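Local coordinates for protein DTDP-4-dehydrorhamnose reductase, rfbD ortholog (Clostridium acetobutylicum, PDB 1VL0) that probably catalyses the NAD(P)H-dependent reduction of dTDP-6-deoxy-L-lyxo-4-hexulose to dTDP-L-rhamnose, a step of dTDP-L-rhamnose biosynthesis, at residues T173-G178 with R235-D240; I15-A20 with R26-Q31; E183-H188 with E249-P254. One frame throughout, in Å; residues are numbered along the deposited sequence. Where two conformers were deposited one is given.

How the interactions relate
Interaction 2 is the buried contact of the three: isoleucines join the first strand and first helix of the Rossmann fold beside the dinucleotide. Interactions 1 and 3 lie elsewhere, with centres about 17 Å apart, and share a neighbourhood. Helix 170-180 supplies one segment of interaction 1 and is followed in the chain by strand 183-187 of interaction 3, Met174 and Leu177 packing on Leu184 and Met174 also on Val186. Interaction 1 is partly buried and aliphatic, with one bridging water at its edge. Interaction 3 is at the surface, where a lysine reaches a carboxylate and a ring edge. Interactions 2 and 3 lie on opposite sides of the chain's centre, about 33 Å apart between contact centres.

Interaction 1 (T173-G178 with R235-D240); sequences TMINLG and RLTGID
Ile239 packs against Ile175 and Gly178 where helix 170-180 meets the end of helix 226-237, in the part of this extended short-chain dehydrogenase fold that lies beyond the nucleotide-binding strands. Its CB points at the neighbouring helix and splits into two arms. With CG1 anti to the carbonyl carbon (chi1 -69°), CG2 falls anti to the backbone N and rests on the backbone of Gly178, 3.6 Å from Gly178 O and 3.8 Å from Gly178 C. With no side chain at Gly178, the methyl can come this close to the main chain. The other arm continues through CG1 to CD1, which comes 4.1 Å from both Ile175 CG2 and Ile175 O, so this methyl also lies against the helix backbone. The two isoleucine side chains cross at about a right angle and meet by methyl groups. Ile175 sends its longer arm the other way: its CD1 lies 4.1 Å from CG2 of Thr237, in the last turn of helix 226-237. The polar branch of Thr237 takes no part in this contact; its OG1 is hydrogen-bonded to Ile233 O one turn back. Between Thr237 and Ile239 the chain leaves the helix at Gly238, whose phi is 88°. Ile239 also touches Phe234 of helix 226-237, while Leu290 and Ile287 of helix 279-290 touch Ile175 and Thr237. A water bridges the two chain segments beside Gly178, 2.6 Å from Gly178 O and 2.7 Å from Asp240 O, though other acceptors nearby compete for its protons.

Interaction 2 (I15-A20 with R26-Q31); sequences ILITGA and REIQKQ. With NAI (1,4-dihydronicotinamide adenine dinucleotide), chain D.
Ile17 of strand 13-18 and Ile28 of helix 23-32 make an apolar contact within the first beta-alpha-beta unit of the Rossmann fold. Ile17 places CG1 anti to its carbonyl carbon (chi1 -57°), and the extended second torsion (chi2 165°) carries CD1 on to the helix. There it meets Ile28 CG2 at 3.7 Å and the aliphatic CG of Gln29 at 3.9 Å, its tip touching two successive helical residues at a slant.

Contacts at the Ala20 carbonyl mark the turn from strand to helix. Ala20 O lies 3.1 Å from Arg26 N, but the angle is too poor for a hydrogen bond; the side-chain CG of Arg26 is 3.8 Å from the same oxygen. Just before Ala20, Gly19 adopts a positive phi of 67°, and its N comes 3.9 Å from NAI N3A, bringing the glycine-rich loop up to the adenine of the cofactor.

Polar side chains point off the helix. Arg26 is extended, with NH2 hydrogen-bonded to Asn21 OD1 and NH1 in a salt bridge with Asp166. Gln31 NE2 donates to the anti lone pair of Glu27 OE2 (3.0 Å, 157°) and also bonds Val198 O of helix 197-210.

Strand 13-18 pairs in parallel with strands 37-42 and 66-69. Ile17 also touches Val39, Ile28 packs on Ile68, and Glu27 and Gln31 face helix 197-210.

Interaction 3 (E183-H188 with E249-P254); sequences ELKVVH and EEFPRP
Lys185 brings CD up to the edge of the Phe251 ring, 3.9 Å from CE2. This carbon is near the ring plane, so the meeting is with the edge of the ring and not with its face. The lysine rises from strand 183-187 toward the loop that follows strand 242-246. Its CG stands anti to the carbonyl carbon (chi1 -71°) and the remaining torsions are extended, giving a nearly straight rod that crosses the phenylalanine at about a right angle. Beyond the ring the rod reaches Glu250. NZ lies 3.8 Å from Glu250 OE1, a long salt bridge, and Lys185 CD is 4.0 Å from the same oxygen. One carboxylate oxygen therefore faces both the charged tip and the CD methylene. The other, Glu250 OE2, makes a weak hydrogen bond to Thr247 N, which ties the glutamate back to its own loop. Adjacent in sequence, Glu250 and Phe251 both point their CB atoms toward the strand and meet the same lysine, Phe251 at CD and Glu250 at CD and NZ.

Strand 183-187 forms a small parallel sheet with strand 242-246, paired through Leu184 and Val186. Lys185 also touches Cys246 there, while Leu184 and Val186 turn to the opposite face, where they pack on Met174 of helix 170-180. The contact thus links the outer face of this two-stranded sheet to the loop leaving its second strand. All three touching side chains are exposed and the ion pair is long, so its attraction is probably weakened by solvent; with a single close pair between methylene and ring edge, the contact is probably a loose one.

Interaction 1 (T173-G178 with R235-D240)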
loop_
_atom_site.group_PDB
_atom_site.type_symbol
_atom_site.label_atom_id
_atom_site.label_comp_id
_atom_site.label_asym_id
_atom_site.label_seq_id
_atom_site.Cartn_x
_atom_site.Cartn_y
_atom_site.Cartn_z
ATOM N N THR A 173 29.903 5.647 24.132
ATOM C CA THR A 173 29.880 4.514 25.050
ATOM C C THR A 173 31.201 3.751 25.108
ATOM O O THR A 173 31.741 3.520 26.184
ATOM C CB THR A 173 28.749 3.595 24.632
ATOM O OG1 THR A 173 27.513 4.299 24.821
ATOM C CG2 THR A 173 28.645 2.364 25.534
HETATM N N MSE A 174 31.697 3.353 23.942
HETATM C CA MSE A 174 32.968 2.681 23.842
HETATM C C MSE A 174 34.105 3.490 24.419
HETATM O O MSE A 174 34.945 2.933 25.089
HETATM C CB MSE A 174 33.304 2.381 22.384
HETATM C CG MSE A 174 32.629 1.165 21.839
HETATM SE SE MSE A 174 32.923 -0.523 22.908
HETATM C CE MSE A 174 31.175 -0.581 23.665
ATOM N N ILE A 175 34.155 4.783 24.097
ATOM C CA ILE A 175 35.173 5.697 24.625
ATOM C C ILE A 175 35.137 5.703 26.118
ATOM O O ILE A 175 36.174 5.563 26.741
ATOM C CB ILE A 175 35.032 7.135 24.038
ATOM C CG1 ILE A 175 35.526 7.129 22.591
ATOM C CG2 ILE A 175 35.881 8.139 24.821
ATOM C CD1 ILE A 175 35.174 8.360 21.740
ATOM N N ASN A 176 33.957 5.822 26.710
ATOM C CA ASN A 176 33.860 5.849 28.175
ATOM C C ASN A 176 34.248 4.531 28.793
ATOM O O ASN A 176 34.980 4.472 29.770
ATOM C CB ASN A 176 32.468 6.306 28.585
ATOM C CG ASN A 176 32.228 7.768 28.225
ATOM O OD1 ASN A 176 33.189 8.545 28.091
ATOM N ND2 ASN A 176 30.958 8.153 28.050
ATOM N N LEU A 177 33.734 3.455 28.245
ATOM C CA LEU A 177 34.067 2.151 28.785
ATOM C C LEU A 177 35.566 1.863 28.665
ATOM O O LEU A 177 36.169 1.236 29.525
ATOM C CB LEU A 177 33.284 1.044 28.059
ATOM C CG LEU A 177 31.783 0.982 28.350
ATOM C CD1 LEU A 177 31.149 -0.069 27.484
ATOM C CD2 LEU A 177 31.513 0.727 29.839
ATOM N N GLY A 178 36.134 2.306 27.553
ATOM C CA GLY A 178 37.499 2.027 27.217
ATOM C C GLY A 178 38.449 2.745 28.136
ATOM O O GLY A 178 39.527 2.231 28.398
ATOM N N ARG A 235 41.585 2.417 17.957
ATOM C CA ARG A 235 42.687 2.791 17.089
ATOM C C ARG A 235 42.761 4.304 16.836
ATOM O O ARG A 235 43.833 4.925 16.938
ATOM C CB ARG A 235 42.616 2.044 15.769
ATOM C CG ARG A 235 43.876 2.161 14.933
ATOM C CD ARG A 235 43.737 1.746 13.476
ATOM N NE ARG A 235 42.905 2.667 12.687
ATOM C CZ ARG A 235 43.333 3.793 12.118
ATOM N NH1 ARG A 235 44.575 4.183 12.218
ATOM N NH2 ARG A 235 42.488 4.566 11.466
ATOM N N LEU A 236 41.626 4.907 16.564
ATOM C CA LEU A 236 41.574 6.347 16.280
ATOM C C LEU A 236 41.825 7.224 17.505
ATOM O O LEU A 236 42.425 8.308 17.399
ATOM C CB LEU A 236 40.218 6.695 15.664
ATOM C CG LEU A 236 39.983 6.308 14.200
ATOM C CD1 LEU A 236 38.504 6.446 13.859
ATOM C CD2 LEU A 236 40.818 7.133 13.237
ATOM N N THR A 237 41.348 6.802 18.674
ATOM C CA THR A 237 41.455 7.646 19.894
ATOM C C THR A 237 42.786 7.421 20.613
ATOM O O THR A 237 43.237 8.268 21.386
ATOM C CB THR A 237 40.339 7.320 20.884
ATOM O OG1 THR A 237 40.278 5.891 21.030
ATOM C CG2 THR A 237 38.985 7.740 20.347
ATOM N N GLY A 238 43.381 6.254 20.362
ATOM C CA GLY A 238 44.635 5.861 20.970
ATOM C C GLY A 238 44.467 5.163 22.296
ATOM O O GLY A 238 45.453 4.851 22.964
ATOM N N ILE A 239 43.217 4.904 22.667
ATOM C CA ILE A 239 42.877 4.340 23.962
ATOM C C ILE A 239 43.372 2.888 24.021
ATOM O O ILE A 239 43.202 2.089 23.103
ATOM C CB ILE A 239 41.361 4.443 24.226
ATOM C CG1 ILE A 239 40.957 5.916 24.422
ATOM C CG2 ILE A 239 40.968 3.652 25.454
ATOM C CD1 ILE A 239 39.461 6.192 24.343
ATOM N N ASP A 240 44.069 2.583 25.087
ATOM C CA ASP A 240 44.673 1.281 25.226
ATOM C C ASP A 240 43.698 0.364 25.984
ATOM O O ASP A 240 43.521 0.456 27.211
ATOM C CB ASP A 240 46.023 1.405 25.948
ATOM C CG ASP A 240 46.863 0.134 25.871
ATOM O OD1 ASP A 240 46.726 -0.655 24.900
ATOM O OD2 ASP A 240 47.716 -0.123 26.742
HETATM O O HOH W 1 41.912 1.487 29.167
#

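Interaction 2 (I15-A20 with R26-Q31)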
loop_
_atom_site.group_PDB
_atom_site.type_symbol
_atom_site.label_atom_id
_atom_site.label_comp_id
_atom_site.label_asym_id
_atom_site.label_seq_id
_atom_site.Cartn_x
_atom_site.Cartn_y
_atom_site.Cartn_z
ATOM N N ILE A 15 10.815 24.634 6.908
ATOM C CA ILE A 15 11.077 23.279 7.295
ATOM C C ILE A 15 10.851 23.067 8.782
ATOM O O ILE A 15 11.600 23.569 9.590
ATOM C CB ILE A 15 12.505 22.894 6.932
ATOM C CG1 ILE A 15 12.691 23.014 5.406
ATOM C CG2 ILE A 15 12.781 21.448 7.363
ATOM C CD1 ILE A 15 14.082 22.752 4.908
ATOM N N LEU A 16 9.837 22.281 9.110
ATOM C CA LEU A 16 9.624 21.821 10.467
ATOM C C LEU A 16 10.448 20.593 10.717
ATOM O O LEU A 16 10.392 19.620 9.929
ATOM C CB LEU A 16 8.152 21.503 10.689
ATOM C CG LEU A 16 7.767 20.804 11.989
ATOM C CD1 LEU A 16 8.027 21.693 13.225
ATOM C CD2 LEU A 16 6.291 20.416 11.939
ATOM N N ILE A 17 11.208 20.612 11.814
ATOM C CA ILE A 17 11.933 19.438 12.264
ATOM C C ILE A 17 11.354 18.997 13.577
ATOM O O ILE A 17 11.297 19.794 14.521
ATOM C CB ILE A 17 13.446 19.727 12.431
ATOM C CG1 ILE A 17 14.031 20.250 11.129
ATOM C CG2 ILE A 17 14.207 18.437 12.884
ATOM C CD1 ILE A 17 15.410 20.893 11.320
ATOM N N THR A 18 10.913 17.743 13.644
ATOM C CA THR A 18 10.479 17.158 14.912
ATOM C C THR A 18 11.573 16.285 15.464
ATOM O O THR A 18 12.316 15.615 14.681
ATOM C CB THR A 18 9.125 16.396 14.801
ATOM O OG1 THR A 18 9.172 15.436 13.775
ATOM C CG2 THR A 18 8.063 17.291 14.328
ATOM N N GLY A 19 11.678 16.253 16.798
ATOM C CA GLY A 19 12.779 15.532 17.482
ATOM C C GLY A 19 14.102 16.214 17.191
ATOM O O GLY A 19 15.143 15.583 17.003
ATOM N N ALA A 20 14.038 17.537 17.147
ATOM C CA ALA A 20 15.107 18.395 16.623
ATOM C C ALA A 20 16.349 18.487 17.538
ATOM O O ALA A 20 17.451 18.834 17.077
ATOM C CB ALA A 20 14.562 19.791 16.386
ATOM N N ARG A 26 19.794 17.770 15.322
ATOM C CA ARG A 26 20.893 18.737 15.479
ATOM C C ARG A 26 21.750 18.881 14.231
ATOM O O ARG A 26 22.113 19.985 13.866
ATOM C CB ARG A 26 21.788 18.367 16.653
ATOM C CG ARG A 26 21.154 18.617 17.980
ATOM C CD ARG A 26 21.971 18.096 19.127
ATOM N NE ARG A 26 21.417 18.475 20.409
ATOM C CZ ARG A 26 22.076 19.072 21.383
ATOM N NH1 ARG A 26 23.348 19.386 21.246
ATOM N NH2 ARG A 26 21.448 19.391 22.504
ATOM N N GLU A 27 22.074 17.774 13.572
ATOM C CA GLU A 27 22.890 17.853 12.397
ATOM C C GLU A 27 22.187 18.556 11.234
ATOM O O GLU A 27 22.806 19.344 10.499
ATOM C CB GLU A 27 23.423 16.501 12.023
ATOM C CG GLU A 27 24.395 16.510 10.841
ATOM C CD GLU A 27 25.682 17.342 11.019
ATOM O OE1 GLU A 27 26.161 17.613 12.168
ATOM O OE2 GLU A 27 26.264 17.736 9.979
ATOM N N ILE A 28 20.883 18.321 11.083
ATOM C CA ILE A 28 20.138 18.957 10.024
ATOM C C ILE A 28 20.085 20.461 10.268
ATOM O O ILE A 28 20.272 21.256 9.347
ATOM C CB ILE A 28 18.745 18.361 9.958
ATOM C CG1 ILE A 28 18.831 16.928 9.402
ATOM C CG2 ILE A 28 17.839 19.205 9.068
ATOM C CD1 ILE A 28 17.511 16.192 9.277
ATOM N N GLN A 29 19.832 20.850 11.512
ATOM C CA GLN A 29 19.840 22.283 11.846
ATOM C C GLN A 29 21.186 22.900 11.453
ATOM O O GLN A 29 21.229 23.951 10.843
ATOM C CB GLN A 29 19.586 22.486 13.332
ATOM C CG GLN A 29 18.189 22.206 13.696
ATOM C CD GLN A 29 17.883 22.484 15.133
ATOM O OE1 GLN A 29 17.822 21.560 15.965
ATOM N NE2 GLN A 29 17.686 23.741 15.441
ATOM N N LYS A 30 22.274 22.187 11.766
ATOM C CA LYS A 30 23.616 22.662 11.496
ATOM C C LYS A 30 23.895 22.787 9.992
ATOM O O LYS A 30 24.425 23.810 9.548
ATOM C CB LYS A 30 24.617 21.739 12.161
ATOM C CG LYS A 30 26.068 22.074 11.947
ATOM C CD LYS A 30 26.896 21.278 12.949
ATOM C CE LYS A 30 28.344 21.130 12.530
ATOM N NZ LYS A 30 29.070 20.307 13.554
ATOM N N GLN A 31 23.480 21.804 9.203
ATOM C CA GLN A 31 23.667 21.869 7.756
ATOM C C GLN A 31 22.747 22.882 7.067
ATOM O O GLN A 31 23.016 23.299 5.939
ATOM C CB GLN A 31 23.510 20.483 7.135
ATOM C CG GLN A 31 24.666 19.506 7.487
ATOM C CD GLN A 31 24.608 18.203 6.739
ATOM O OE1 GLN A 31 23.915 18.113 5.731
ATOM N NE2 GLN A 31 25.322 17.173 7.218
HETATM P PA NAI D . 17.623 10.655 19.226
HETATM O O1A NAI D . 17.191 9.613 20.219
HETATM O O2A NAI D . 19.039 11.140 19.419
HETATM O O5B NAI D . 16.507 11.808 19.259
HETATM C C5B NAI D . 15.156 11.417 19.112
HETATM C C4B NAI D . 14.217 12.517 19.591
HETATM O O4B NAI D . 12.911 11.978 19.787
HETATM C C3B NAI D . 14.566 13.145 20.938
HETATM O O3B NAI D . 14.951 14.496 20.771
HETATM C C2B NAI D . 13.254 12.997 21.723
HETATM O O2B NAI D . 13.026 13.984 22.720
HETATM C C1B NAI D . 12.264 12.974 20.555
HETATM N N9A NAI D . 10.845 12.688 20.840
HETATM C C8A NAI D . 10.388 11.660 21.616
HETATM N N7A NAI D . 9.043 11.736 21.670
HETATM C C5A NAI D . 8.612 12.805 20.963
HETATM C C6A NAI D . 7.333 13.312 20.718
HETATM N N6A NAI D . 6.259 12.739 21.237
HETATM N N1A NAI D . 7.194 14.437 19.939
HETATM C C2A NAI D . 8.325 15.052 19.392
HETATM N N3A NAI D . 9.585 14.575 19.654
HETATM C C4A NAI D . 9.742 13.441 20.424
HETATM O O3 NAI D . 17.375 10.068 17.755
HETATM P PN NAI D . 18.480 9.820 16.597
HETATM O O1N NAI D . 18.696 11.047 15.808
HETATM O O2N NAI D . 19.548 8.961 17.156
HETATM O O5D NAI D . 17.547 8.973 15.582
HETATM C C5D NAI D . 16.975 9.641 14.465
HETATM C C4D NAI D . 16.167 8.660 13.658
HETATM O O4D NAI D . 16.979 7.558 13.199
HETATM C C3D NAI D . 15.000 8.070 14.449
HETATM O O3D NAI D . 13.889 8.221 13.612
HETATM C C2D NAI D . 15.360 6.602 14.675
HETATM O O2D NAI D . 14.292 5.661 14.728
HETATM C C1D NAI D . 16.262 6.350 13.461
HETATM N N1N NAI D . 17.249 5.293 13.669
HETATM C C2N NAI D . 18.316 5.534 14.505
HETATM C C3N NAI D . 19.261 4.522 14.669
HETATM C C7N NAI D . 20.234 4.581 15.808
HETATM O O7N NAI D . 21.341 3.722 15.753
HETATM N N7N NAI D . 20.038 5.426 16.828
HETATM C C4N NAI D . 19.112 3.306 13.988
HETATM C C5N NAI D . 18.025 3.077 13.145
HETATM C C6N NAI D . 17.100 4.108 13.010
#

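Interaction 3 (E183-H188 with E249-P254)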
loop_
_atom_site.group_PDB
_atom_site.type_symbol
_atom_site.label_atom_id
_atom_site.label_comp_id
_atom_site.label_asym_id
_atom_site.label_seq_id
_atom_site.Cartn_x
_atom_site.Cartn_y
_atom_site.Cartn_z
ATOM N N GLU A 183 39.913 -4.399 29.488
ATOM C CA GLU A 183 39.380 -5.143 28.359
ATOM C C GLU A 183 37.861 -5.109 28.260
ATOM O O GLU A 183 37.146 -4.882 29.242
ATOM C CB GLU A 183 39.898 -6.578 28.370
ATOM C CG GLU A 183 39.165 -7.539 29.290
ATOM N N LEU A 184 37.392 -5.293 27.027
ATOM C CA LEU A 184 35.975 -5.286 26.706
ATOM C C LEU A 184 35.670 -6.474 25.804
ATOM O O LEU A 184 36.536 -6.953 25.071
ATOM C CB LEU A 184 35.576 -3.968 26.023
ATOM C CG LEU A 184 35.726 -2.678 26.842
ATOM C CD1 LEU A 184 35.558 -1.469 25.940
ATOM C CD2 LEU A 184 34.713 -2.603 28.012
ATOM N N LYS A 185 34.447 -6.969 25.915
ATOM C CA LYS A 185 33.858 -7.924 24.967
ATOM C C LYS A 185 32.818 -7.199 24.131
ATOM O O LYS A 185 31.953 -6.511 24.680
ATOM C CB LYS A 185 33.206 -9.089 25.709
ATOM C CG LYS A 185 34.204 -10.019 26.362
ATOM C CD LYS A 185 33.482 -11.194 27.037
ATOM C CE LYS A 185 34.456 -12.100 27.778
ATOM N NZ LYS A 185 33.795 -13.362 28.270
ATOM N N VAL A 186 32.951 -7.310 22.806
ATOM C CA VAL A 186 32.021 -6.677 21.859
ATOM C C VAL A 186 31.574 -7.720 20.817
ATOM O O VAL A 186 32.387 -8.487 20.318
ATOM C CB VAL A 186 32.658 -5.436 21.170
ATOM C CG1 VAL A 186 31.656 -4.730 20.263
ATOM C CG2 VAL A 186 33.147 -4.440 22.176
ATOM N N VAL A 187 30.286 -7.748 20.493
ATOM C CA VAL A 187 29.757 -8.750 19.558
ATOM C C VAL A 187 30.365 -8.632 18.185
ATOM O O VAL A 187 30.435 -7.533 17.611
ATOM C CB VAL A 187 28.196 -8.729 19.382
ATOM C CG1 VAL A 187 27.523 -9.274 20.613
ATOM C CG2 VAL A 187 27.654 -7.336 19.043
ATOM N N HIS A 188 30.820 -9.772 17.680
ATOM C CA HIS A 188 31.393 -9.889 16.331
ATOM C C HIS A 188 30.443 -10.621 15.323
ATOM O O HIS A 188 30.717 -10.724 14.119
ATOM C CB HIS A 188 32.725 -10.628 16.426
ATOM C CG HIS A 188 33.609 -10.449 15.237
ATOM N ND1 HIS A 188 33.638 -9.284 14.492
ATOM C CD2 HIS A 188 34.524 -11.273 14.682
ATOM C CE1 HIS A 188 34.524 -9.409 13.520
ATOM N NE2 HIS A 188 35.078 -10.604 13.617
ATOM N N GLU A 249 24.884 -14.648 22.014
ATOM C CA GLU A 249 24.335 -15.541 23.058
ATOM C C GLU A 249 24.940 -15.279 24.423
ATOM O O GLU A 249 24.301 -15.494 25.448
ATOM C CB GLU A 249 24.536 -17.027 22.687
ATOM C CG GLU A 249 23.594 -17.533 21.601
ATOM N N GLU A 250 26.174 -14.812 24.420
ATOM C CA GLU A 250 26.911 -14.543 25.641
ATOM C C GLU A 250 26.314 -13.431 26.516
ATOM O O GLU A 250 26.458 -13.462 27.747
ATOM C CB GLU A 250 28.352 -14.203 25.280
ATOM C CG GLU A 250 29.293 -15.377 25.325
ATOM C CD GLU A 250 30.640 -15.007 24.750
ATOM O OE1 GLU A 250 31.342 -14.219 25.438
ATOM O OE2 GLU A 250 30.977 -15.482 23.624
ATOM N N PHE A 251 25.635 -12.465 25.901
ATOM C CA PHE A 251 25.145 -11.290 26.631
ATOM C C PHE A 251 23.725 -10.881 26.167
ATOM O O PHE A 251 23.548 -9.894 25.442
ATOM C CB PHE A 251 26.206 -10.193 26.488
ATOM C CG PHE A 251 27.360 -10.339 27.449
ATOM C CD1 PHE A 251 27.161 -10.358 28.828
ATOM C CD2 PHE A 251 28.654 -10.555 26.952
ATOM C CE1 PHE A 251 28.244 -10.547 29.712
ATOM C CE2 PHE A 251 29.739 -10.739 27.817
ATOM C CZ PHE A 251 29.534 -10.736 29.204
ATOM N N PRO A 252 22.720 -11.660 26.592
ATOM C CA PRO A 252 21.357 -11.587 26.025
ATOM C C PRO A 252 20.552 -10.344 26.408
ATOM O O PRO A 252 20.732 -9.783 27.490
ATOM C CB PRO A 252 20.685 -12.848 26.579
ATOM C CG PRO A 252 21.397 -13.132 27.864
ATOM C CD PRO A 252 22.809 -12.665 27.670
ATOM N N ARG A 253 19.669 -9.921 25.503
ATOM C CA ARG A 253 18.848 -8.717 25.708
ATOM C C ARG A 253 17.386 -8.973 25.362
ATOM O O ARG A 253 17.091 -9.900 24.617
ATOM C CB ARG A 253 19.338 -7.585 24.816
ATOM C CG ARG A 253 20.710 -6.988 25.110
ATOM C CD ARG A 253 20.938 -6.331 26.446
ATOM N NE ARG A 253 20.935 -4.882 26.215
ATOM C CZ ARG A 253 21.812 -4.229 25.421
ATOM N NH1 ARG A 253 22.792 -4.882 24.790
ATOM N NH2 ARG A 253 21.712 -2.907 25.253
ATOM N N PRO A 254 16.469 -8.169 25.917
ATOM C CA PRO A 254 15.012 -8.317 25.649
ATOM C C PRO A 254 14.581 -8.272 24.179
ATOM O O PRO A 254 13.649 -8.977 23.801
ATOM C CB PRO A 254 14.384 -7.145 26.427
ATOM C CG PRO A 254 15.372 -6.841 27.515
ATOM C CD PRO A 254 16.735 -7.119 26.922
#